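Local atomic coordinates of Dps family protein (PDB entry 2D5K), a protein that probably oxidises and stores iron inside a hollow shell of twelve subunits and, as a Dps protein, probably helps compact the nucleoid. Residues V9-Q14 with E111-I116; V56-E61 with E126-G131; A17-A22 with T104-Q109. All blocks are in the same frame, centred on the assembly; numbering follows the deposited sequence.

Contact 1 (V9-Q14 with E111-I116)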
ATOM      1  N   VAL B   9     -14.804 -37.396   1.771  1.00 17.94           N
ATOM      2  CA  VAL B   9     -15.822 -36.369   1.569  1.00 19.49           C
ATOM      3  C   VAL B   9     -16.664 -36.232   2.835  1.00 20.15           C
ATOM      4  O   VAL B   9     -17.047 -35.130   3.225  1.00 19.42           O
ATOM      5  CB  VAL B   9     -16.737 -36.713   0.375  1.00 19.83           C
ATOM      6  CG1 VAL B   9     -17.927 -35.755   0.329  1.00 20.17           C
ATOM      7  CG2 VAL B   9     -15.944 -36.614  -0.916  1.00 19.38           C
ATOM      8  N   LYS B  10     -16.943 -37.362   3.475  1.00 20.46           N
ATOM      9  CA  LYS B  10     -17.722 -37.381   4.707  1.00 21.85           C
ATOM     10  C   LYS B  10     -16.986 -36.572   5.780  1.00 20.82           C
ATOM     11  O   LYS B  10     -17.600 -35.808   6.528  1.00 18.50           O
ATOM     12  CB  LYS B  10     -17.912 -38.830   5.165  1.00 25.75           C
ATOM     13  CG  LYS B  10     -18.842 -39.028   6.350  1.00 33.62           C
ATOM     14  CD  LYS B  10     -18.187 -38.639   7.664  1.00 37.98           C
ATOM     15  CE  LYS B  10     -19.003 -39.145   8.840  1.00 40.83           C
ATOM     16  NZ  LYS B  10     -19.156 -40.627   8.778  1.00 42.55           N
ATOM     17  N   GLU B  11     -15.668 -36.749   5.851  1.00 18.50           N
ATOM     18  CA  GLU B  11     -14.851 -36.024   6.821  1.00 17.65           C
ATOM     19  C   GLU B  11     -14.810 -34.534   6.486  1.00 17.15           C
ATOM     20  O   GLU B  11     -14.828 -33.689   7.382  1.00 16.90           O
ATOM     21  CB  GLU B  11     -13.421 -36.576   6.844  1.00 18.87           C
ATOM     22  CG  GLU B  11     -13.297 -37.988   7.402  1.00 20.04           C
ATOM     23  CD  GLU B  11     -13.900 -38.120   8.788  1.00 22.72           C
ATOM     24  OE1 GLU B  11     -13.684 -37.213   9.622  1.00 20.70           O
ATOM     25  OE2 GLU B  11     -14.581 -39.137   9.046  1.00 23.07           O
ATOM     26  N   LEU B  12     -14.739 -34.218   5.196  1.00 15.37           N
ATOM     27  CA  LEU B  12     -14.704 -32.827   4.759  1.00 16.43           C
ATOM     28  C   LEU B  12     -16.019 -32.126   5.096  1.00 17.58           C
ATOM     29  O   LEU B  12     -16.018 -31.007   5.619  1.00 16.35           O
ATOM     30  CB  LEU B  12     -14.430 -32.746   3.248  1.00 16.57           C
ATOM     31  CG  LEU B  12     -12.992 -33.065   2.814  1.00 15.94           C
ATOM     32  CD1 LEU B  12     -12.941 -33.347   1.314  1.00 17.07           C
ATOM     33  CD2 LEU B  12     -12.082 -31.892   3.172  1.00 12.94           C
ATOM     34  N   ASN B  13     -17.139 -32.782   4.809  1.00 17.06           N
ATOM     35  CA  ASN B  13     -18.438 -32.187   5.107  1.00 18.53           C
ATOM     36  C   ASN B  13     -18.664 -32.033   6.606  1.00 19.67           C
ATOM     37  O   ASN B  13     -19.329 -31.094   7.041  1.00 20.24           O
ATOM     38  CB  ASN B  13     -19.580 -33.004   4.491  1.00 19.31           C
ATOM     39  CG  ASN B  13     -19.950 -32.521   3.104  1.00 19.61           C
ATOM     40  OD1 ASN B  13     -19.918 -31.319   2.828  1.00 21.07           O
ATOM     41  ND2 ASN B  13     -20.314 -33.450   2.225  1.00 20.91           N
ATOM     42  N   GLN B  14     -18.112 -32.950   7.394  1.00 19.95           N
ATOM     43  CA  GLN B  14     -18.250 -32.870   8.842  1.00 19.52           C
ATOM     44  C   GLN B  14     -17.673 -31.535   9.306  1.00 18.25           C
ATOM     45  O   GLN B  14     -18.243 -30.874  10.171  1.00 16.55           O
ATOM     46  CB  GLN B  14     -17.510 -34.023   9.521  1.00 20.38           C
ATOM     47  CG  GLN B  14     -17.431 -33.919  11.044  1.00 24.14           C
ATOM     48  CD  GLN B  14     -18.785 -34.061  11.725  1.00 27.04           C
ATOM     49  OE1 GLN B  14     -19.441 -35.099  11.621  1.00 27.93           O
ATOM     50  NE2 GLN B  14     -19.207 -33.014  12.427  1.00 21.91           N
ATOM     51  N   GLU B 111      -7.742 -35.392  13.764  1.00 15.00           N
ATOM     52  CA  GLU B 111      -6.687 -36.396  13.848  1.00 15.61           C
ATOM     53  C   GLU B 111      -7.153 -37.627  13.070  1.00 16.97           C
ATOM     54  O   GLU B 111      -6.400 -38.208  12.288  1.00 16.32           O
ATOM     55  CB  GLU B 111      -6.411 -36.757  15.316  1.00 17.38           C
ATOM     56  CG  GLU B 111      -5.274 -37.758  15.544  1.00 18.83           C
ATOM     57  CD  GLU B 111      -3.886 -37.208  15.228  1.00 20.05           C
ATOM     58  OE1 GLU B 111      -3.756 -36.002  14.914  1.00 17.98           O
ATOM     59  OE2 GLU B 111      -2.910 -37.994  15.302  1.00 20.49           O
ATOM     60  N   ASN B 112      -8.412 -38.003  13.270  1.00 16.81           N
ATOM     61  CA  ASN B 112      -8.991 -39.153  12.584  1.00 16.92           C
ATOM     62  C   ASN B 112      -9.163 -38.865  11.092  1.00 16.10           C
ATOM     63  O   ASN B 112      -8.887 -39.718  10.254  1.00 17.70           O
ATOM     64  CB  ASN B 112     -10.340 -39.512  13.210  1.00 18.90           C
ATOM     65  CG  ASN B 112     -10.972 -40.735  12.575  1.00 22.26           C
ATOM     66  OD1 ASN B 112     -10.359 -41.799  12.501  1.00 24.36           O
ATOM     67  ND2 ASN B 112     -12.209 -40.590  12.116  1.00 24.55           N
ATOM     68  N   ALA B 113      -9.613 -37.656  10.767  1.00 14.24           N
ATOM     69  CA  ALA B 113      -9.820 -37.261   9.376  1.00 14.13           C
ATOM     70  C   ALA B 113      -8.517 -37.308   8.583  1.00 14.58           C
ATOM     71  O   ALA B 113      -8.507 -37.681   7.407  1.00 14.85           O
ATOM     72  CB  ALA B 113     -10.416 -35.851   9.316  1.00 14.20           C
ATOM     73  N   ILE B 114      -7.426 -36.906   9.229  1.00 14.73           N
ATOM     74  CA  ILE B 114      -6.108 -36.901   8.602  1.00 14.78           C
ATOM     75  C   ILE B 114      -5.703 -38.329   8.242  1.00 17.13           C
ATOM     76  O   ILE B 114      -5.189 -38.593   7.151  1.00 16.02           O
ATOM     77  CB  ILE B 114      -5.071 -36.272   9.561  1.00 14.31           C
ATOM     78  CG1 ILE B 114      -5.322 -34.762   9.652  1.00 14.31           C
ATOM     79  CG2 ILE B 114      -3.648 -36.577   9.094  1.00 14.71           C
ATOM     80  CD1 ILE B 114      -4.703 -34.105  10.878  1.00 14.26           C
ATOM     81  N   GLU B 115      -5.942 -39.250   9.167  1.00 18.07           N
ATOM     82  CA  GLU B 115      -5.615 -40.651   8.946  1.00 20.17           C
ATOM     83  C   GLU B 115      -6.439 -41.220   7.794  1.00 18.85           C
ATOM     84  O   GLU B 115      -5.913 -41.924   6.934  1.00 18.31           O
ATOM     85  CB  GLU B 115      -5.874 -41.450  10.224  1.00 23.09           C
ATOM     86  CG  GLU B 115      -5.766 -42.954  10.050  1.00 32.16           C
ATOM     87  CD  GLU B 115      -5.885 -43.695  11.365  1.00 37.73           C
ATOM     88  OE1 GLU B 115      -6.823 -43.393  12.136  1.00 41.01           O
ATOM     89  OE2 GLU B 115      -5.044 -44.584  11.625  1.00 42.34           O
ATOM     90  N   ILE B 116      -7.733 -40.909   7.785  1.00 17.52           N
ATOM     91  CA  ILE B 116      -8.638 -41.383   6.740  1.00 18.17           C
ATOM     92  C   ILE B 116      -8.208 -40.880   5.366  1.00 17.80           C
ATOM     93  O   ILE B 116      -8.143 -41.645   4.406  1.00 18.44           O
ATOM     94  CB  ILE B 116     -10.095 -40.916   7.006  1.00 19.45           C
ATOM     95  CG1 ILE B 116     -10.598 -41.505   8.327  1.00 22.11           C
ATOM     96  CG2 ILE B 116     -11.003 -41.314   5.845  1.00 19.07           C
ATOM     97  CD1 ILE B 116     -10.403 -42.994   8.447  1.00 27.28           C
TER
HETATM   98  O   HOH W   1     -13.164 -37.726  12.194  1.00 22.31           O

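Contact 2 (V56-E61 with E126-G131)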
ATOM      1  N   VAL B  56     -14.600 -23.042   5.692  1.00 17.63           N
ATOM      2  CA  VAL B  56     -15.813 -23.513   5.050  1.00 16.36           C
ATOM      3  C   VAL B  56     -15.680 -23.501   3.530  1.00 17.74           C
ATOM      4  O   VAL B  56     -16.046 -24.468   2.861  1.00 18.93           O
ATOM      5  CB  VAL B  56     -17.030 -22.653   5.472  1.00 19.06           C
ATOM      6  CG1 VAL B  56     -18.242 -22.997   4.618  1.00 19.47           C
ATOM      7  CG2 VAL B  56     -17.349 -22.909   6.939  1.00 18.68           C
ATOM      8  N   ASP B  57     -15.146 -22.413   2.991  1.00 16.64           N
ATOM      9  CA  ASP B  57     -14.988 -22.297   1.548  1.00 18.07           C
ATOM     10  C   ASP B  57     -13.901 -23.229   1.019  1.00 19.09           C
ATOM     11  O   ASP B  57     -14.088 -23.890  -0.007  1.00 20.34           O
ATOM     12  CB  ASP B  57     -14.667 -20.852   1.170  1.00 18.43           C
ATOM     13  CG  ASP B  57     -14.830 -20.588  -0.315  1.00 21.56           C
ATOM     14  OD1 ASP B  57     -15.920 -20.877  -0.852  1.00 22.38           O
ATOM     15  OD2 ASP B  57     -13.877 -20.087  -0.940  1.00 22.49           O
ATOM     16  N   GLU B  58     -12.769 -23.285   1.716  1.00 18.12           N
ATOM     17  CA  GLU B  58     -11.665 -24.140   1.293  1.00 20.02           C
ATOM     18  C   GLU B  58     -12.073 -25.606   1.226  1.00 20.24           C
ATOM     19  O   GLU B  58     -11.868 -26.272   0.212  1.00 19.44           O
ATOM     20  CB  GLU B  58     -10.471 -24.007   2.246  1.00 22.85           C
ATOM     21  CG  GLU B  58      -9.329 -24.974   1.908  1.00 24.59           C
ATOM     22  CD  GLU B  58      -8.259 -25.041   2.983  1.00 27.30           C
ATOM     23  OE1 GLU B  58      -8.619 -25.192   4.169  1.00 28.62           O
ATOM     24  OE2 GLU B  58      -7.060 -24.960   2.637  1.00 27.93           O
ATOM     25  N   LEU B  59     -12.647 -26.111   2.312  1.00 20.63           N
ATOM     26  CA  LEU B  59     -13.052 -27.507   2.352  1.00 21.34           C
ATOM     27  C   LEU B  59     -14.205 -27.805   1.401  1.00 21.01           C
ATOM     28  O   LEU B  59     -14.250 -28.871   0.786  1.00 19.87           O
ATOM     29  CB  LEU B  59     -13.414 -27.917   3.787  1.00 23.82           C
ATOM     30  CG  LEU B  59     -12.299 -27.740   4.827  1.00 25.92           C
ATOM     31  CD1 LEU B  59     -12.640 -28.543   6.069  1.00 25.62           C
ATOM     32  CD2 LEU B  59     -10.962 -28.212   4.270  1.00 25.41           C
ATOM     33  N   ALA B  60     -15.135 -26.866   1.264  1.00 19.74           N
ATOM     34  CA  ALA B  60     -16.260 -27.070   0.360  1.00 18.83           C
ATOM     35  C   ALA B  60     -15.782 -27.173  -1.089  1.00 18.11           C
ATOM     36  O   ALA B  60     -16.268 -28.010  -1.848  1.00 19.45           O
ATOM     37  CB  ALA B  60     -17.261 -25.928   0.493  1.00 18.24           C
ATOM     38  N   GLU B  61     -14.831 -26.327  -1.477  1.00 19.05           N
ATOM     39  CA  GLU B  61     -14.335 -26.362  -2.849  1.00 19.35           C
ATOM     40  C   GLU B  61     -13.409 -27.545  -3.105  1.00 19.07           C
ATOM     41  O   GLU B  61     -13.142 -27.889  -4.255  1.00 19.27           O
ATOM     42  CB  GLU B  61     -13.647 -25.046  -3.210  1.00 21.51           C
ATOM     43  CG  GLU B  61     -14.565 -23.841  -3.026  1.00 22.67           C
ATOM     44  CD  GLU B  61     -14.168 -22.648  -3.867  1.00 23.39           C
ATOM     45  OE1 GLU B  61     -12.957 -22.437  -4.084  1.00 22.83           O
ATOM     46  OE2 GLU B  61     -15.076 -21.906  -4.300  1.00 24.11           O
ATOM     47  N   GLU B 126      -5.905 -34.294   3.088  1.00 14.40           N
ATOM     48  CA  GLU B 126      -5.133 -34.560   4.292  1.00 14.97           C
ATOM     49  C   GLU B 126      -4.395 -33.290   4.698  1.00 15.07           C
ATOM     50  O   GLU B 126      -4.408 -32.897   5.864  1.00 15.28           O
ATOM     51  CB  GLU B 126      -4.128 -35.690   4.044  1.00 14.92           C
ATOM     52  CG  GLU B 126      -3.262 -36.009   5.255  1.00 16.71           C
ATOM     53  CD  GLU B 126      -2.238 -37.093   4.977  1.00 18.70           C
ATOM     54  OE1 GLU B 126      -2.095 -37.497   3.804  1.00 20.61           O
ATOM     55  OE2 GLU B 126      -1.570 -37.535   5.932  1.00 21.28           O
ATOM     56  N   ASP B 127      -3.762 -32.646   3.722  1.00 14.55           N
ATOM     57  CA  ASP B 127      -3.009 -31.420   3.965  1.00 14.57           C
ATOM     58  C   ASP B 127      -3.912 -30.304   4.485  1.00 12.91           C
ATOM     59  O   ASP B 127      -3.513 -29.527   5.355  1.00 12.64           O
ATOM     60  CB  ASP B 127      -2.312 -30.975   2.674  1.00 17.36           C
ATOM     61  CG  ASP B 127      -1.424 -29.765   2.876  1.00 23.36           C
ATOM     62  OD1 ASP B 127      -0.523 -29.824   3.740  1.00 24.29           O
ATOM     63  OD2 ASP B 127      -1.623 -28.757   2.165  1.00 25.68           O
ATOM     64  N   MET B 128      -5.127 -30.224   3.953  1.00 12.54           N
ATOM     65  CA  MET B 128      -6.072 -29.204   4.395  1.00 13.18           C
ATOM     66  C   MET B 128      -6.476 -29.436   5.844  1.00 13.28           C
ATOM     67  O   MET B 128      -6.598 -28.486   6.620  1.00 12.51           O
ATOM     68  CB  MET B 128      -7.304 -29.195   3.496  1.00 15.03           C
ATOM     69  CG  MET B 128      -7.013 -28.621   2.122  1.00 18.00           C
ATOM     70  SD  MET B 128      -8.476 -28.550   1.092  1.00 21.38           S
ATOM     71  CE  MET B 128      -7.767 -27.917  -0.454  1.00 19.46           C
ATOM     72  N   PHE B 129      -6.684 -30.697   6.212  1.00 12.78           N
ATOM     73  CA  PHE B 129      -7.045 -31.013   7.588  1.00 12.26           C
ATOM     74  C   PHE B 129      -5.888 -30.652   8.513  1.00 13.58           C
ATOM     75  O   PHE B 129      -6.104 -30.171   9.623  1.00 12.58           O
ATOM     76  CB  PHE B 129      -7.370 -32.502   7.739  1.00 13.01           C
ATOM     77  CG  PHE B 129      -8.671 -32.910   7.109  1.00 14.01           C
ATOM     78  CD1 PHE B 129      -9.826 -32.157   7.312  1.00 13.61           C
ATOM     79  CD2 PHE B 129      -8.756 -34.073   6.349  1.00 13.80           C
ATOM     80  CE1 PHE B 129     -11.049 -32.560   6.768  1.00 12.61           C
ATOM     81  CE2 PHE B 129      -9.973 -34.482   5.804  1.00 15.51           C
ATOM     82  CZ  PHE B 129     -11.120 -33.722   6.017  1.00 14.81           C
ATOM     83  N   ILE B 130      -4.660 -30.894   8.058  1.00 13.18           N
ATOM     84  CA  ILE B 130      -3.474 -30.583   8.855  1.00 14.71           C
ATOM     85  C   ILE B 130      -3.392 -29.083   9.101  1.00 13.83           C
ATOM     86  O   ILE B 130      -3.143 -28.642  10.222  1.00 14.12           O
ATOM     87  CB  ILE B 130      -2.171 -31.019   8.145  1.00 16.62           C
ATOM     88  CG1 ILE B 130      -2.184 -32.526   7.882  1.00 22.42           C
ATOM     89  CG2 ILE B 130      -0.963 -30.627   8.994  1.00 18.03           C
ATOM     90  CD1 ILE B 130      -2.244 -33.357   9.108  1.00 29.57           C
ATOM     91  N   GLY B 131      -3.586 -28.303   8.043  1.00 12.68           N
ATOM     92  CA  GLY B 131      -3.540 -26.857   8.176  1.00 13.10           C
ATOM     93  C   GLY B 131      -4.571 -26.375   9.181  1.00 13.04           C
ATOM     94  O   GLY B 131      -4.293 -25.503  10.003  1.00 13.73           O
TER
HETATM   95  O   HOH W   2      -6.754 -25.899   5.847  1.00 24.86           O

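Contact 3 (A17-A22 with T104-Q109)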
ATOM      1  N   ALA B  17     -19.741 -28.488   8.133  1.00 18.00           N
ATOM      2  CA  ALA B  17     -20.863 -28.370   9.059  1.00 19.05           C
ATOM      3  C   ALA B  17     -20.421 -27.730  10.374  1.00 17.12           C
ATOM      4  O   ALA B  17     -21.038 -26.770  10.837  1.00 15.93           O
ATOM      5  CB  ALA B  17     -21.469 -29.742   9.323  1.00 18.61           C
ATOM      6  N   ASN B  18     -19.355 -28.262  10.973  1.00 16.20           N
ATOM      7  CA  ASN B  18     -18.834 -27.724  12.233  1.00 15.32           C
ATOM      8  C   ASN B  18     -18.554 -26.229  12.160  1.00 15.73           C
ATOM      9  O   ASN B  18     -18.972 -25.465  13.025  1.00 15.82           O
ATOM     10  CB  ASN B  18     -17.510 -28.388  12.629  1.00 15.47           C
ATOM     11  CG  ASN B  18     -17.661 -29.837  13.032  1.00 18.53           C
ATOM     12  OD1 ASN B  18     -18.737 -30.285  13.430  1.00 17.98           O
ATOM     13  ND2 ASN B  18     -16.558 -30.580  12.957  1.00 16.42           N
ATOM     14  N   TRP B  19     -17.829 -25.819  11.127  1.00 14.55           N
ATOM     15  CA  TRP B  19     -17.453 -24.426  11.002  1.00 14.25           C
ATOM     16  C   TRP B  19     -18.557 -23.488  10.549  1.00 14.98           C
ATOM     17  O   TRP B  19     -18.490 -22.286  10.798  1.00 15.08           O
ATOM     18  CB  TRP B  19     -16.204 -24.316  10.126  1.00 16.04           C
ATOM     19  CG  TRP B  19     -15.027 -24.951  10.826  1.00 17.04           C
ATOM     20  CD1 TRP B  19     -14.575 -26.236  10.684  1.00 19.49           C
ATOM     21  CD2 TRP B  19     -14.234 -24.362  11.865  1.00 18.69           C
ATOM     22  NE1 TRP B  19     -13.553 -26.483  11.576  1.00 18.97           N
ATOM     23  CE2 TRP B  19     -13.325 -25.349  12.311  1.00 19.58           C
ATOM     24  CE3 TRP B  19     -14.208 -23.096  12.464  1.00 20.33           C
ATOM     25  CZ2 TRP B  19     -12.398 -25.107  13.329  1.00 19.77           C
ATOM     26  CZ3 TRP B  19     -13.284 -22.855  13.480  1.00 22.92           C
ATOM     27  CH2 TRP B  19     -12.392 -23.861  13.900  1.00 23.09           C
ATOM     28  N   THR B  20     -19.580 -24.030   9.905  1.00 14.54           N
ATOM     29  CA  THR B  20     -20.695 -23.189   9.499  1.00 16.20           C
ATOM     30  C   THR B  20     -21.447 -22.857  10.790  1.00 15.28           C
ATOM     31  O   THR B  20     -21.850 -21.717  11.009  1.00 15.88           O
ATOM     32  CB  THR B  20     -21.625 -23.915   8.513  1.00 17.80           C
ATOM     33  OG1 THR B  20     -20.922 -24.140   7.280  1.00 18.75           O
ATOM     34  CG2 THR B  20     -22.863 -23.076   8.228  1.00 17.50           C
ATOM     35  N   VAL B  21     -21.620 -23.854  11.652  1.00 14.77           N
ATOM     36  CA  VAL B  21     -22.302 -23.624  12.923  1.00 14.85           C
ATOM     37  C   VAL B  21     -21.446 -22.709  13.796  1.00 14.69           C
ATOM     38  O   VAL B  21     -21.958 -21.771  14.413  1.00 13.17           O
ATOM     39  CB  VAL B  21     -22.567 -24.943  13.676  1.00 15.61           C
ATOM     40  CG1 VAL B  21     -23.211 -24.653  15.024  1.00 14.84           C
ATOM     41  CG2 VAL B  21     -23.479 -25.840  12.847  1.00 16.80           C
ATOM     42  N   ALA B  22     -20.142 -22.976  13.837  1.00 13.97           N
ATOM     43  CA  ALA B  22     -19.224 -22.166  14.637  1.00 13.56           C
ATOM     44  C   ALA B  22     -19.213 -20.719  14.160  1.00 14.08           C
ATOM     45  O   ALA B  22     -19.086 -19.792  14.960  1.00 14.22           O
ATOM     46  CB  ALA B  22     -17.817 -22.745  14.568  1.00 14.96           C
ATOM     47  N   THR B 104     -11.112 -28.555  21.112  1.00 14.22           N
ATOM     48  CA  THR B 104     -10.534 -29.824  21.538  1.00 14.79           C
ATOM     49  C   THR B 104     -11.247 -30.941  20.771  1.00 14.39           C
ATOM     50  O   THR B 104     -10.609 -31.872  20.265  1.00 14.97           O
ATOM     51  CB  THR B 104     -10.726 -30.048  23.058  1.00 15.00           C
ATOM     52  OG1 THR B 104      -9.864 -29.161  23.781  1.00 14.76           O
ATOM     53  CG2 THR B 104     -10.402 -31.496  23.440  1.00 15.36           C
ATOM     54  N   ASN B 105     -12.572 -30.843  20.679  1.00 15.30           N
ATOM     55  CA  ASN B 105     -13.357 -31.849  19.972  1.00 14.52           C
ATOM     56  C   ASN B 105     -13.025 -31.896  18.486  1.00 14.27           C
ATOM     57  O   ASN B 105     -12.894 -32.972  17.902  1.00 12.88           O
ATOM     58  CB  ASN B 105     -14.858 -31.588  20.137  1.00 16.74           C
ATOM     59  CG  ASN B 105     -15.323 -31.738  21.572  1.00 19.16           C
ATOM     60  OD1 ASN B 105     -14.660 -32.382  22.391  1.00 17.74           O
ATOM     61  ND2 ASN B 105     -16.477 -31.157  21.881  1.00 18.89           N
ATOM     62  N   ILE B 106     -12.902 -30.723  17.876  1.00 13.77           N
ATOM     63  CA  ILE B 106     -12.583 -30.638  16.459  1.00 12.58           C
ATOM     64  C   ILE B 106     -11.184 -31.186  16.180  1.00 13.96           C
ATOM     65  O   ILE B 106     -10.982 -31.924  15.215  1.00 13.93           O
ATOM     66  CB  ILE B 106     -12.682 -29.177  15.971  1.00 12.92           C
ATOM     67  CG1 ILE B 106     -14.151 -28.741  15.989  1.00 14.94           C
ATOM     68  CG2 ILE B 106     -12.076 -29.038  14.566  1.00 13.88           C
ATOM     69  CD1 ILE B 106     -14.359 -27.240  15.858  1.00 15.85           C
ATOM     70  N   SER B 107     -10.218 -30.835  17.022  1.00 13.46           N
ATOM     71  CA  SER B 107      -8.859 -31.315  16.810  1.00 13.79           C
ATOM     72  C   SER B 107      -8.820 -32.840  16.837  1.00 15.04           C
ATOM     73  O   SER B 107      -8.092 -33.461  16.065  1.00 14.40           O
ATOM     74  CB  SER B 107      -7.910 -30.749  17.869  1.00 13.96           C
ATOM     75  OG  SER B 107      -6.577 -31.163  17.607  1.00 15.62           O
ATOM     76  N   LYS B 108      -9.606 -33.443  17.726  1.00 14.70           N
ATOM     77  CA  LYS B 108      -9.654 -34.897  17.819  1.00 15.45           C
ATOM     78  C   LYS B 108     -10.268 -35.481  16.543  1.00 14.37           C
ATOM     79  O   LYS B 108      -9.796 -36.496  16.024  1.00 13.74           O
ATOM     80  CB  LYS B 108     -10.473 -35.326  19.043  1.00 18.07           C
ATOM     81  CG  LYS B 108     -10.557 -36.833  19.223  1.00 23.01           C
ATOM     82  CD  LYS B 108     -11.268 -37.202  20.521  1.00 28.29           C
ATOM     83  CE  LYS B 108     -11.372 -38.716  20.679  1.00 30.24           C
ATOM     84  NZ  LYS B 108     -12.097 -39.096  21.927  1.00 34.54           N
ATOM     85  N   GLN B 109     -11.320 -34.840  16.040  1.00 14.45           N
ATOM     86  CA  GLN B 109     -11.960 -35.298  14.807  1.00 15.04           C
ATOM     87  C   GLN B 109     -10.975 -35.187  13.657  1.00 14.90           C
ATOM     88  O   GLN B 109     -10.910 -36.056  12.787  1.00 15.01           O
ATOM     89  CB  GLN B 109     -13.176 -34.444  14.446  1.00 17.37           C
ATOM     90  CG  GLN B 109     -14.441 -34.700  15.220  1.00 22.60           C
ATOM     91  CD  GLN B 109     -15.642 -34.099  14.513  1.00 25.24           C
ATOM     92  OE1 GLN B 109     -15.574 -32.979  14.000  1.00 21.96           O
ATOM     93  NE2 GLN B 109     -16.747 -34.838  14.479  1.00 24.15           N
TER

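Contact 1 (V9-Q14 with E111-I116)
Two torsions set up this contact: Glu11 turns its CG away from its own carbonyl carbon (chi1 -68°) and then bends at chi2 (-55°), folding its carboxylate back over Ala113, while Asn112 carries its amide anti to the backbone N and toward the same carboxylate. The folded glutamate lays CB, CG and one carboxylate oxygen along the small methyl. Its CB lies 4.0 Å from Ala113 CB, and its OE1 comes to 3.6 Å from the same methyl carbon. Close packing is possible because Ala113 is so short: the CA atoms of Glu11 and Ala113 are 5.8 Å apart, and the local axes approach to 9.9 Å, the two segments running antiparallel at 152°. Ile116 touches the aliphatic part of the glutamate, its CG2 lying 4.3 Å from Glu11 CG.

The polar ends do not bond directly. Glu11 OE2 and Asn112 ND2 stay 4.1 Å apart, and the carboxylate and amide planes stand nearly perpendicular. A water joins the two side chains through the other carboxylate oxygen, donating to Glu11 OE1 at 2.7 Å and accepting from Asn112 ND2 at 3.0 Å. Next to Glu11 on helix 5-32, Leu12 packs on helices 38-65 and 123-147. The chemistry implies a partly solvated seam between helices 5-32 and 92-120, in which a charged group lends its methylenes to packing and one carboxylate oxygen to a water bridge.

Contact 2 (V56-E61 with E126-G131)
Glu58 and Leu59 meet Met128 and Phe129 where helices 38-65 and 123-147 run antiparallel in the four-helix bundle of this ferritin-like subunit. The short segments lie at 166° to each other with axes 11.0 Å apart, a spacing filled by side chains from both helices.

The apolar contacts centre on Met128, whose chain is extended beyond CG. Leu59 CD2 rests 3.9 Å from Met128 CB, and the two side chains lie alongside with opposite headings. The other branch of the leucine, CD1, approaches Phe129 CE1 at a looser 4.4 Å. That ring belongs mainly to the core beyond, where it meets Leu12 of helix 5-32 and Leu110 and Ile114 of helix 92-120.

A second kind of contact sets a charged side chain against a thioether. Glu58, with CG anti to the backbone N (chi1 175°) and an extended chain, crosses Met128 so that its CG lies 3.8 Å from Met128 SD. Farther out, Glu58 OE2 is 3.7 Å from Met128 CG, a packing contact without a hydrogen bond.

Neighbouring subunits cover other faces of these helices. Asp57 OD1 and Glu61 OE2 bond to Trp31 NE1 and His42 NE2, respectively, of one neighbouring subunit, where Dps proteins generally have their intersubunit ferroxidase site; Met128 packs on Thr134 of another.

Polar contact between the segments passes through a single water, which donates two hydrogen bonds: one to Glu58 OE1 at 2.6 Å, the other to the backbone oxygen Met128 O at 2.7 Å.

Contact 3 (A17-A22 with T104-Q109)
Asn18 and Trp19 face Ile106 and Gln109 inside the four-helix bundle of the ferritin-like fold, where segments 17-22 and 104-109 of helices 5-32 and 92-120 pass antiparallel at 163°. The local axes are 12.2 Å apart, and the nearest CA atoms, those of Asn18 and Ile106, are separated by 8.1 Å. Long side chains therefore fill the gap, and three of the four touching residues are buried.

The apolar part is an isoleucine against an indole. Ile106 places CG1 anti to its carbonyl carbon and extends through chi2, which carries CD1 across to Trp19. This methyl sits 3.7 Å above the plane of the indole, displaced toward the rim, and its nearest ring atom is Trp19 CZ2 at 3.8 Å. The CG2 branch adds a looser contact, 4.1 Å from the same CZ2. Elsewhere the indole meets Tyr55 edge-to-face and packs on Met132 and Val136 of helix 123-147, so it links several helices of the bundle. Ile106 also borders the polar pair through its CG1, 4.3 Å from Asn18 ND2.

The polar part consists of two side-chain amides meeting at a slant, their planes 33° apart. Further bonds hold both: Asn18 OD1 accepts from Ile82 N and Gln14 NE2, while Gln15 donates through NE2 to Gln109 OE1 and accepts through OE1 from Asn18 ND2. Gln15 thus bridges the two amides, in addition to their direct bond, which should restrict their rotation within this buried setting.

Directly between the segments, Asn18 ND2 donates to Gln109 OE1 at 2.8 Å; the N-H...O angle is 145°, and the donor lies in the carbonyl plane of the glutamine.

Overall arrangement
Contacts 1 and 3 join the same two helices, 5-32 and 92-120, with centres about 11 Å apart; contact 2 joins the other two long helices, 38-65 and 123-147. Its centre lies about 10 Å from that of contact 1 and about 13 Å from that of contact 3. Along the chain, the segments of contact 3 fall between those of contact 1, whereas contact 2 alternates with both. The pairs meet through the bundle interior: Leu12 packs on Phe129 and Val56 on Trp19. All four long helices are thus tied together in one ferritin-like bundle, the subunit from which the twelve-chain assembly is built.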